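Local coordinates for LbaCas13a H328A (C2c2) (PDB 5WLH), which is a CRISPR-Cas13a nuclease that binds its CRISPR RNA and probably cleaves RNA targets under the guidance of that RNA, at residues L498-A503 with L1122-Y1127; R339-L344 with A427-L432; D1019-Q1024 with Y1068-K1073. One frame throughout, in Å; residues are numbered along the deposited sequence.

Contact 1. Residues L498-A503 with L1122-Y1127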
loop_
_atom_site.group_PDB
_atom_site.type_symbol
_atom_site.label_atom_id
_atom_site.label_comp_id
_atom_site.label_asym_id
_atom_site.label_seq_id
_atom_site.Cartn_x
_atom_site.Cartn_y
_atom_site.Cartn_z
ATOM N N LEU A 498 -9.927 -4.637 -1.405
ATOM C CA LEU A 498 -10.094 -6.082 -1.498
ATOM C C LEU A 498 -10.221 -6.517 -2.948
ATOM O O LEU A 498 -9.658 -7.549 -3.343
ATOM C CB LEU A 498 -11.314 -6.537 -0.693
ATOM C CG LEU A 498 -11.495 -8.063 -0.691
ATOM C CD1 LEU A 498 -10.336 -8.719 0.055
ATOM C CD2 LEU A 498 -12.842 -8.444 -0.073
ATOM N N GLN A 499 -10.958 -5.743 -3.749
ATOM C CA GLN A 499 -11.083 -6.033 -5.175
ATOM C C GLN A 499 -9.715 -6.080 -5.848
ATOM O O GLN A 499 -9.419 -6.984 -6.645
ATOM C CB GLN A 499 -11.962 -4.965 -5.831
ATOM C CG GLN A 499 -12.322 -5.263 -7.268
ATOM C CD GLN A 499 -13.670 -5.929 -7.358
ATOM O OE1 GLN A 499 -14.708 -5.294 -7.150
ATOM N NE2 GLN A 499 -13.669 -7.224 -7.647
ATOM N N ARG A 500 -8.873 -5.088 -5.560
ATOM C CA ARG A 500 -7.557 -5.027 -6.195
ATOM C C ARG A 500 -6.650 -6.134 -5.675
ATOM O O ARG A 500 -5.941 -6.786 -6.451
ATOM C CB ARG A 500 -6.947 -3.644 -5.963
ATOM C CG ARG A 500 -5.657 -3.380 -6.700
ATOM C CD ARG A 500 -5.349 -1.871 -6.714
ATOM N NE ARG A 500 -5.146 -1.387 -5.351
ATOM C CZ ARG A 500 -6.000 -0.643 -4.659
ATOM N NH1 ARG A 500 -7.149 -0.250 -5.198
ATOM N NH2 ARG A 500 -5.691 -0.280 -3.413
ATOM N N GLU A 501 -6.687 -6.395 -4.370
ATOM C CA GLU A 501 -5.916 -7.508 -3.834
ATOM C C GLU A 501 -6.350 -8.830 -4.457
ATOM O O GLU A 501 -5.508 -9.674 -4.792
ATOM C CB GLU A 501 -6.056 -7.546 -2.311
ATOM C CG GLU A 501 -5.420 -6.321 -1.617
ATOM C CD GLU A 501 -6.195 -5.819 -0.385
ATOM O OE1 GLU A 501 -7.172 -6.468 0.027
ATOM O OE2 GLU A 501 -5.814 -4.759 0.170
ATOM N N THR A 502 -7.664 -9.033 -4.611
ATOM C CA THR A 502 -8.163 -10.266 -5.210
ATOM C C THR A 502 -7.746 -10.376 -6.665
ATOM O O THR A 502 -7.443 -11.473 -7.148
ATOM C CB THR A 502 -9.693 -10.322 -5.070
ATOM O OG1 THR A 502 -10.026 -10.249 -3.680
ATOM C CG2 THR A 502 -10.268 -11.624 -5.652
ATOM N N ALA A 503 -7.692 -9.243 -7.370
ATOM C CA ALA A 503 -7.308 -9.270 -8.775
ATOM C C ALA A 503 -5.903 -9.822 -8.938
ATOM O O ALA A 503 -5.605 -10.513 -9.920
ATOM C CB ALA A 503 -7.403 -7.866 -9.371
ATOM N N LEU A 1122 3.247 -5.069 -8.835
ATOM C CA LEU A 1122 3.056 -4.609 -10.204
ATOM C C LEU A 1122 1.630 -4.867 -10.676
ATOM O O LEU A 1122 1.004 -3.995 -11.270
ATOM C CB LEU A 1122 4.051 -5.296 -11.129
ATOM C CG LEU A 1122 5.497 -4.811 -10.926
ATOM C CD1 LEU A 1122 6.456 -5.713 -11.676
ATOM C CD2 LEU A 1122 5.690 -3.335 -11.340
ATOM N N ILE A 1123 1.097 -6.050 -10.395
ATOM C CA ILE A 1123 -0.271 -6.343 -10.809
ATOM C C ILE A 1123 -1.267 -5.492 -10.030
ATOM O O ILE A 1123 -2.263 -5.019 -10.582
ATOM C CB ILE A 1123 -0.557 -7.843 -10.661
ATOM C CG1 ILE A 1123 0.351 -8.630 -11.628
ATOM C CG2 ILE A 1123 -2.017 -8.133 -11.096
ATOM C CD1 ILE A 1123 0.377 -10.134 -11.363
ATOM N N ASN A 1124 -1.011 -5.282 -8.740
ATOM C CA ASN A 1124 -1.829 -4.356 -7.960
ATOM C C ASN A 1124 -1.900 -2.992 -8.650
ATOM O O ASN A 1124 -2.984 -2.434 -8.849
ATOM C CB ASN A 1124 -1.242 -4.259 -6.549
ATOM C CG ASN A 1124 -2.051 -3.377 -5.614
ATOM O OD1 ASN A 1124 -2.255 -2.197 -5.875
ATOM N ND2 ASN A 1124 -2.451 -3.938 -4.470
ATOM N N TRP A 1125 -0.744 -2.454 -9.051
ATOM C CA TRP A 1125 -0.720 -1.170 -9.745
ATOM C C TRP A 1125 -1.503 -1.222 -11.052
ATOM O O TRP A 1125 -2.145 -0.238 -11.436
ATOM C CB TRP A 1125 0.725 -0.771 -10.025
ATOM C CG TRP A 1125 1.391 -0.163 -8.840
ATOM C CD1 TRP A 1125 0.795 0.526 -7.812
ATOM C CD2 TRP A 1125 2.797 -0.174 -8.563
ATOM N NE1 TRP A 1125 1.767 0.962 -6.911
ATOM C CE2 TRP A 1125 2.996 0.540 -7.358
ATOM C CE3 TRP A 1125 3.903 -0.720 -9.220
ATOM C CZ2 TRP A 1125 4.267 0.719 -6.792
ATOM C CZ3 TRP A 1125 5.154 -0.529 -8.681
ATOM C CH2 TRP A 1125 5.329 0.178 -7.466
ATOM N N ILE A 1126 -1.437 -2.348 -11.767
ATOM C CA ILE A 1126 -2.242 -2.460 -12.989
ATOM C C ILE A 1126 -3.704 -2.194 -12.676
ATOM O O ILE A 1126 -4.388 -1.446 -13.386
ATOM C CB ILE A 1126 -2.071 -3.840 -13.643
ATOM C CG1 ILE A 1126 -0.717 -3.920 -14.337
ATOM C CG2 ILE A 1126 -3.250 -4.097 -14.632
ATOM C CD1 ILE A 1126 -0.305 -5.330 -14.722
ATOM N N TYR A 1127 -4.213 -2.827 -11.619
ATOM C CA TYR A 1127 -5.633 -2.700 -11.310
ATOM C C TYR A 1127 -5.950 -1.378 -10.642
ATOM O O TYR A 1127 -7.086 -0.905 -10.747
ATOM C CB TYR A 1127 -6.086 -3.921 -10.497
ATOM C CG TYR A 1127 -6.250 -5.071 -11.469
ATOM C CD1 TYR A 1127 -7.424 -5.209 -12.213
ATOM C CD2 TYR A 1127 -5.199 -5.948 -11.727
ATOM C CE1 TYR A 1127 -7.563 -6.220 -13.151
ATOM C CE2 TYR A 1127 -5.339 -6.977 -12.656
ATOM C CZ TYR A 1127 -6.513 -7.109 -13.365
ATOM O OH TYR A 1127 -6.641 -8.120 -14.297
HETATM O O HOH W 1 -8.204 -0.476 -8.011
HETATM O O HOH W 2 -3.461 -1.824 -2.457
HETATM O O HOH W 3 -7.234 -10.146 -12.084
#

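Contact 2. Residues R339-L344 with A427-L432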
loop_
_atom_site.group_PDB
_atom_site.type_symbol
_atom_site.label_atom_id
_atom_site.label_comp_id
_atom_site.label_asym_id
_atom_site.label_seq_id
_atom_site.Cartn_x
_atom_site.Cartn_y
_atom_site.Cartn_z
ATOM N N ARG A 339 18.036 28.552 -18.850
ATOM C CA ARG A 339 17.778 29.653 -17.936
ATOM C C ARG A 339 17.728 29.163 -16.492
ATOM O O ARG A 339 17.192 28.089 -16.198
ATOM C CB ARG A 339 16.456 30.320 -18.309
ATOM C CG ARG A 339 16.259 31.692 -17.728
ATOM C CD ARG A 339 15.135 32.413 -18.436
ATOM N NE ARG A 339 14.908 31.919 -19.793
ATOM C CZ ARG A 339 14.125 32.532 -20.673
ATOM N NH1 ARG A 339 13.506 33.652 -20.323
ATOM N NH2 ARG A 339 13.958 32.033 -21.893
ATOM N N GLU A 340 18.289 29.958 -15.588
ATOM C CA GLU A 340 18.307 29.637 -14.169
ATOM C C GLU A 340 17.156 30.359 -13.483
ATOM O O GLU A 340 16.956 31.556 -13.700
ATOM C CB GLU A 340 19.643 30.038 -13.538
ATOM C CG GLU A 340 20.837 29.469 -14.271
ATOM C CD GLU A 340 22.110 29.541 -13.456
ATOM O OE1 GLU A 340 22.152 30.321 -12.476
ATOM O OE2 GLU A 340 23.071 28.815 -13.800
ATOM N N PHE A 341 16.384 29.623 -12.671
ATOM C CA PHE A 341 15.290 30.253 -11.936
ATOM C C PHE A 341 15.810 31.111 -10.791
ATOM O O PHE A 341 15.316 32.224 -10.564
ATOM C CB PHE A 341 14.333 29.175 -11.409
ATOM C CG PHE A 341 13.066 29.714 -10.788
ATOM C CD1 PHE A 341 12.089 30.290 -11.575
ATOM C CD2 PHE A 341 12.843 29.599 -9.421
ATOM C CE1 PHE A 341 10.922 30.766 -11.018
ATOM C CE2 PHE A 341 11.664 30.063 -8.853
ATOM C CZ PHE A 341 10.700 30.648 -9.660
ATOM N N ILE A 342 16.788 30.593 -10.048
ATOM C CA ILE A 342 17.501 31.306 -8.999
ATOM C C ILE A 342 18.989 31.058 -9.191
ATOM O O ILE A 342 19.409 30.089 -9.828
ATOM C CB ILE A 342 17.097 30.856 -7.576
ATOM C CG1 ILE A 342 17.247 29.337 -7.432
ATOM C CG2 ILE A 342 15.685 31.291 -7.249
ATOM C CD1 ILE A 342 17.142 28.882 -5.995
ATOM N N LYS A 343 19.790 31.951 -8.627
ATOM C CA LYS A 343 21.233 31.754 -8.578
ATOM C C LYS A 343 21.562 30.933 -7.331
ATOM O O LYS A 343 21.260 31.343 -6.207
ATOM C CB LYS A 343 21.966 33.102 -8.601
ATOM C CG LYS A 343 21.669 34.043 -7.426
ATOM C CD LYS A 343 22.706 33.890 -6.309
ATOM C CE LYS A 343 22.132 34.304 -4.964
ATOM N NZ LYS A 343 22.836 33.597 -3.864
ATOM N N LEU A 344 22.131 29.768 -7.530
ATOM C CA LEU A 344 22.459 28.986 -6.350
ATOM C C LEU A 344 23.729 29.529 -5.691
ATOM O O LEU A 344 24.680 29.887 -6.386
ATOM C CB LEU A 344 22.656 27.525 -6.724
ATOM C CG LEU A 344 21.378 26.820 -7.183
ATOM C CD1 LEU A 344 21.693 25.402 -7.571
ATOM C CD2 LEU A 344 20.345 26.870 -6.074
ATOM N N ALA A 427 16.978 23.997 -10.084
ATOM C CA ALA A 427 16.996 25.448 -10.135
ATOM C C ALA A 427 16.833 25.992 -11.545
ATOM O O ALA A 427 16.889 27.213 -11.723
ATOM C CB ALA A 427 18.299 25.982 -9.527
ATOM N N ARG A 428 16.665 25.123 -12.545
ATOM C CA ARG A 428 16.470 25.554 -13.926
ATOM C C ARG A 428 15.018 25.952 -14.146
ATOM O O ARG A 428 14.100 25.226 -13.755
ATOM C CB ARG A 428 16.854 24.445 -14.911
ATOM C CG ARG A 428 18.283 23.939 -14.777
ATOM C CD ARG A 428 18.759 23.221 -16.047
ATOM N NE ARG A 428 19.330 21.898 -15.754
ATOM C CZ ARG A 428 20.565 21.690 -15.295
ATOM N NH1 ARG A 428 21.380 22.716 -15.081
ATOM N NH2 ARG A 428 20.990 20.456 -15.055
ATOM N N THR A 429 14.810 27.102 -14.788
ATOM C CA THR A 429 13.447 27.576 -15.010
ATOM C C THR A 429 12.628 26.560 -15.793
ATOM O O THR A 429 11.442 26.343 -15.496
ATOM C CB THR A 429 13.474 28.920 -15.735
ATOM O OG1 THR A 429 14.217 29.848 -14.941
ATOM C CG2 THR A 429 12.057 29.455 -15.907
ATOM N N GLY A 430 13.243 25.923 -16.793
ATOM C CA GLY A 430 12.517 24.963 -17.615
ATOM C C GLY A 430 12.205 23.666 -16.896
ATOM O O GLY A 430 11.252 22.966 -17.255
ATOM N N TYR A 431 13.016 23.299 -15.903
ATOM C CA TYR A 431 12.617 22.195 -15.036
ATOM C C TYR A 431 11.315 22.534 -14.326
ATOM O O TYR A 431 10.384 21.721 -14.275
ATOM C CB TYR A 431 13.709 21.896 -14.009
ATOM C CG TYR A 431 13.240 20.961 -12.918
ATOM C CD1 TYR A 431 13.298 19.588 -13.089
ATOM C CD2 TYR A 431 12.723 21.455 -11.721
ATOM C CE1 TYR A 431 12.863 18.715 -12.085
ATOM C CE2 TYR A 431 12.281 20.602 -10.723
ATOM C CZ TYR A 431 12.361 19.238 -10.913
ATOM O OH TYR A 431 11.939 18.406 -9.916
ATOM N N LEU A 432 11.245 23.737 -13.759
ATOM C CA LEU A 432 10.078 24.140 -12.987
ATOM C C LEU A 432 8.859 24.338 -13.874
ATOM O O LEU A 432 7.748 23.924 -13.515
ATOM C CB LEU A 432 10.381 25.423 -12.228
ATOM C CG LEU A 432 11.507 25.266 -11.217
ATOM C CD1 LEU A 432 11.841 26.613 -10.645
ATOM C CD2 LEU A 432 11.090 24.292 -10.112
HETATM O O HOH W 4 15.693 26.583 -17.845
HETATM O O HOH W 5 14.179 32.411 -15.307
#

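Contact 3. Residues D1019-Q1024 with Y1068-K1073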
loop_
_atom_site.group_PDB
_atom_site.type_symbol
_atom_site.label_atom_id
_atom_site.label_comp_id
_atom_site.label_asym_id
_atom_site.label_seq_id
_atom_site.Cartn_x
_atom_site.Cartn_y
_atom_site.Cartn_z
ATOM N N ASP A 1019 30.828 -39.355 1.884
ATOM C CA ASP A 1019 31.194 -38.670 3.114
ATOM C C ASP A 1019 31.223 -37.165 2.884
ATOM O O ASP A 1019 31.727 -36.687 1.864
ATOM C CB ASP A 1019 32.557 -39.150 3.614
ATOM C CG ASP A 1019 32.451 -40.351 4.533
ATOM O OD1 ASP A 1019 31.442 -41.082 4.449
ATOM O OD2 ASP A 1019 33.373 -40.562 5.348
ATOM N N ALA A 1020 30.665 -36.419 3.839
ATOM C CA ALA A 1020 30.666 -34.959 3.793
ATOM C C ALA A 1020 31.794 -34.374 4.637
ATOM O O ALA A 1020 32.637 -33.633 4.123
ATOM C CB ALA A 1020 29.306 -34.414 4.252
ATOM N N VAL A 1021 31.822 -34.701 5.928
ATOM C CA VAL A 1021 32.879 -34.276 6.842
ATOM C C VAL A 1021 33.109 -35.378 7.867
ATOM O O VAL A 1021 32.172 -35.793 8.558
ATOM C CB VAL A 1021 32.529 -32.943 7.535
ATOM C CG1 VAL A 1021 33.233 -32.828 8.885
ATOM C CG2 VAL A 1021 32.924 -31.781 6.657
ATOM N N ASN A 1022 34.346 -35.861 7.974
ATOM C CA ASN A 1022 34.718 -36.885 8.962
ATOM C C ASN A 1022 33.804 -38.093 8.748
ATOM O O ASN A 1022 33.727 -38.599 7.622
ATOM C CB ASN A 1022 34.683 -36.268 10.355
ATOM C CG ASN A 1022 35.949 -35.505 10.682
ATOM O OD1 ASN A 1022 36.830 -35.353 9.836
ATOM N ND2 ASN A 1022 36.043 -35.014 11.910
ATOM N N ASP A 1023 33.101 -38.575 9.770
ATOM C CA ASP A 1023 32.131 -39.647 9.592
ATOM C C ASP A 1023 30.734 -39.123 9.280
ATOM O O ASP A 1023 29.758 -39.870 9.420
ATOM C CB ASP A 1023 32.091 -40.546 10.833
ATOM C CG ASP A 1023 32.183 -39.762 12.123
ATOM O OD1 ASP A 1023 31.331 -38.875 12.357
ATOM O OD2 ASP A 1023 33.118 -40.040 12.906
ATOM N N GLN A 1024 30.617 -37.856 8.882
ATOM C CA GLN A 1024 29.342 -37.289 8.469
ATOM C C GLN A 1024 29.209 -37.452 6.966
ATOM O O GLN A 1024 30.029 -36.927 6.204
ATOM C CB GLN A 1024 29.231 -35.811 8.832
ATOM C CG GLN A 1024 27.845 -35.186 8.713
ATOM C CD GLN A 1024 26.713 -36.099 9.135
ATOM O OE1 GLN A 1024 26.355 -36.149 10.312
ATOM N NE2 GLN A 1024 26.107 -36.789 8.172
ATOM N N TYR A 1068 27.484 -26.542 6.406
ATOM C CA TYR A 1068 26.298 -26.832 7.207
ATOM C C TYR A 1068 26.624 -27.801 8.342
ATOM O O TYR A 1068 26.273 -27.562 9.503
ATOM C CB TYR A 1068 25.200 -27.400 6.302
ATOM C CG TYR A 1068 24.044 -28.044 7.033
ATOM C CD1 TYR A 1068 23.050 -27.274 7.611
ATOM C CD2 TYR A 1068 23.942 -29.426 7.131
ATOM C CE1 TYR A 1068 21.991 -27.858 8.286
ATOM C CE2 TYR A 1068 22.890 -30.017 7.796
ATOM C CZ TYR A 1068 21.914 -29.225 8.376
ATOM O OH TYR A 1068 20.860 -29.807 9.047
ATOM N N TYR A 1069 27.308 -28.901 8.022
ATOM C CA TYR A 1069 27.645 -29.884 9.046
ATOM C C TYR A 1069 28.655 -29.329 10.043
ATOM O O TYR A 1069 28.544 -29.588 11.247
ATOM C CB TYR A 1069 28.169 -31.158 8.390
ATOM C CG TYR A 1069 27.061 -31.997 7.816
ATOM C CD1 TYR A 1069 25.988 -32.392 8.607
ATOM C CD2 TYR A 1069 27.074 -32.388 6.489
ATOM C CE1 TYR A 1069 24.969 -33.159 8.088
ATOM C CE2 TYR A 1069 26.053 -33.157 5.966
ATOM C CZ TYR A 1069 25.008 -33.532 6.767
ATOM O OH TYR A 1069 23.993 -34.298 6.239
ATOM N N LYS A 1070 29.633 -28.552 9.566
ATOM C CA LYS A 1070 30.634 -27.987 10.468
ATOM C C LYS A 1070 29.998 -27.039 11.476
ATOM O O LYS A 1070 30.337 -27.068 12.665
ATOM C CB LYS A 1070 31.721 -27.261 9.672
ATOM C CG LYS A 1070 32.704 -28.175 8.940
ATOM C CD LYS A 1070 33.861 -27.364 8.360
ATOM C CE LYS A 1070 34.827 -28.230 7.556
ATOM N NZ LYS A 1070 35.758 -29.026 8.413
ATOM N N LEU A 1071 29.072 -26.190 11.021
ATOM C CA LEU A 1071 28.394 -25.288 11.941
ATOM C C LEU A 1071 27.384 -26.029 12.806
ATOM O O LEU A 1071 27.130 -25.620 13.947
ATOM C CB LEU A 1071 27.705 -24.162 11.165
ATOM C CG LEU A 1071 28.646 -23.087 10.634
ATOM C CD1 LEU A 1071 28.019 -22.375 9.441
ATOM C CD2 LEU A 1071 28.985 -22.100 11.729
ATOM N N LYS A 1072 26.780 -27.094 12.270
ATOM C CA LYS A 1072 25.952 -27.980 13.080
ATOM C C LYS A 1072 26.738 -28.454 14.301
ATOM O O LYS A 1072 26.295 -28.292 15.443
ATOM C CB LYS A 1072 25.472 -29.163 12.225
ATOM C CG LYS A 1072 24.338 -30.066 12.802
ATOM C CD LYS A 1072 24.685 -30.780 14.128
ATOM C CE LYS A 1072 25.875 -31.746 14.005
ATOM N NZ LYS A 1072 26.099 -32.505 15.266
ATOM N N LYS A 1073 27.914 -29.049 14.063
ATOM C CA LYS A 1073 28.765 -29.529 15.150
ATOM C C LYS A 1073 29.076 -28.415 16.138
ATOM O O LYS A 1073 28.859 -28.561 17.347
ATOM C CB LYS A 1073 30.070 -30.111 14.588
ATOM C CG LYS A 1073 30.163 -31.640 14.611
ATOM C CD LYS A 1073 31.513 -32.141 14.093
ATOM C CE LYS A 1073 31.643 -31.935 12.581
ATOM N NZ LYS A 1073 30.701 -32.774 11.782
#

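Contact 1. Residues L498-A503 with L1122-Y1127
Ala503 O and Tyr1127 OH share a water: it donates to the Ala503 carbonyl at 2.7 Å from the O atom and, more weakly, to the phenol oxygen, which is also hydrogen-bonded to Glu1250. Beside this bridge the Ala503 methyl sits squarely over the middle of the Tyr1127 ring, CB lying 3.7 Å from the centroid and only 11° off the normal. Alanine suits the place because a single methyl is small enough to sit close over the ring where the helices approach, their axes 8.7 Å apart at 131°.

Arg603 touches Tyr1127, Phe607 packs on Leu498 and Thr502, and Arg1246 lies against the Tyr1127 ring as a cation-pi partner. Both arginines begin R-X4-H sequences, the signature of HEPN ribonuclease domains, so the contact probably borders the nuclease centre.

Further along, Arg500 passes Asn1124. Its CG is anti to the backbone N (chi1 -173°), and a bend at chi3 brings the guanidinium edge to the amide. NE gives Asn1124 OD1 a weak, poorly aligned bond of 3.0 Å. Of two waters in the guanidinium plane, one joins Arg500 NH1 to Tyr1127 O, and another accepts from both Arg500 NH2 (2.9 Å) and Asn1124 ND2 (3.1 Å). Arg500 also packs on a sugar of the bound RNA. With one weak direct bond, the polar side of the joint depends largely on waters, while the methyl-ring contact gives direct packing.

Contact 2. Residues R339-L344 with A427-L432
Phe341 and Leu432 form the tight part of this contact: Leu432 CD1 stands over one face of the phenyl ring, 3.3 Å from Phe341 CG and displaced from the ring centre toward the rim. With CG anti to the backbone N (chi1 -172°), the ring of Phe341 swings inward, where Tyr371, Gln374 and Cys378 of helix 357-388 also meet it. Ala427 CB adds a second apolar patch, touching Leu344 CG at 4.0 Å and Ile342 CG1 at 4.1 Å; alanine's single methyl lets both come up to it.

The backbones meet in a single antiparallel bridge, with Glu340 and Arg428 as its non-hydrogen-bonded pair. Phe341 N bonds to Ala427 O at 2.6 Å, and Thr429 N to Arg339 O at 2.9 Å.

On the looser side, at the outer rim, the CB of Glu340 and of Arg428 leaves away from the other segment, though Arg428 CB stays near Arg339 O. Two waters sit elsewhere, one by the Arg339 and Thr429 backbones, the other 2.6 Å from Thr429 OG1.

Arg428 N-caps helix 429-458. Arg339 O accepts directly from Thr429 N and holds a water accepting from Gly430 N, so two first-turn N-H groups find acceptors from outside the helix.

Contact 3. Residues D1019-Q1024 with Y1068-K1073
Gln1024 lies against the ring of Tyr1069, joining a small beta-hairpin to helix 1062-1075. The hairpin reverses through a type II' turn from Val1021 to Gln1024, and a classic beta bulge places Ala1020 and Val1021 opposite Gln1024, whose O accepts from both backbone N-H groups; the bond from Val1021 N is 2.9 Å.

From the hairpin, Gln1024 CB runs past the end of Lys1073, only grazing NZ. CG then sits over the middle of the Tyr1069 ring, 3.3 Å from the centroid and 12° off the normal, a CH-pi contact. The chain bends at chi2 (38°), laying the amide nearly parallel to the ring, the planes 11° apart. Gln1024 CD is 3.6 Å from Tyr1069 CE1, OE1 is nearest the same carbon, at 4.0 Å, and NE2 ends near Tyr1069 CZ at 3.7 Å. Glutamine suits this place by offering both a methylene and a flat amide to one aromatic face. The opposite face receives Tyr1068, and the phenol OH is hydrogen-bonded to Val1026 O.

Ala1020 adds its small methyl obliquely to the ring. Val1021, a branched residue at home in a strand, divides its methyls between two exposed lysines, Lys1073 bending at chi3 and chi4 to bring NZ near the valine: CG2 meets the aliphatic Lys1070 CE, while Val1021 CG1 lies 3.8 Å from Lys1073 NZ.

The three contacts do not touch one another. Centre to centre, contact 1 lies about 40 Å from contact 2 and 47 Å from contact 3, while contacts 2 and 3 are about 65 Å apart. Along the chain, contact 2 closes before contact 1 opens, and contact 3 is nested within the long loop that contact 1 closes. Contact 1, about 11 Å from the centre of the chain, is the one beside the probable nuclease centre; the others lie further out, at 34 and 45 Å. Yet the bound RNA passes near them all, its nearest atoms about 4 Å from contacts 1 and 2 and 5 Å from contact 3.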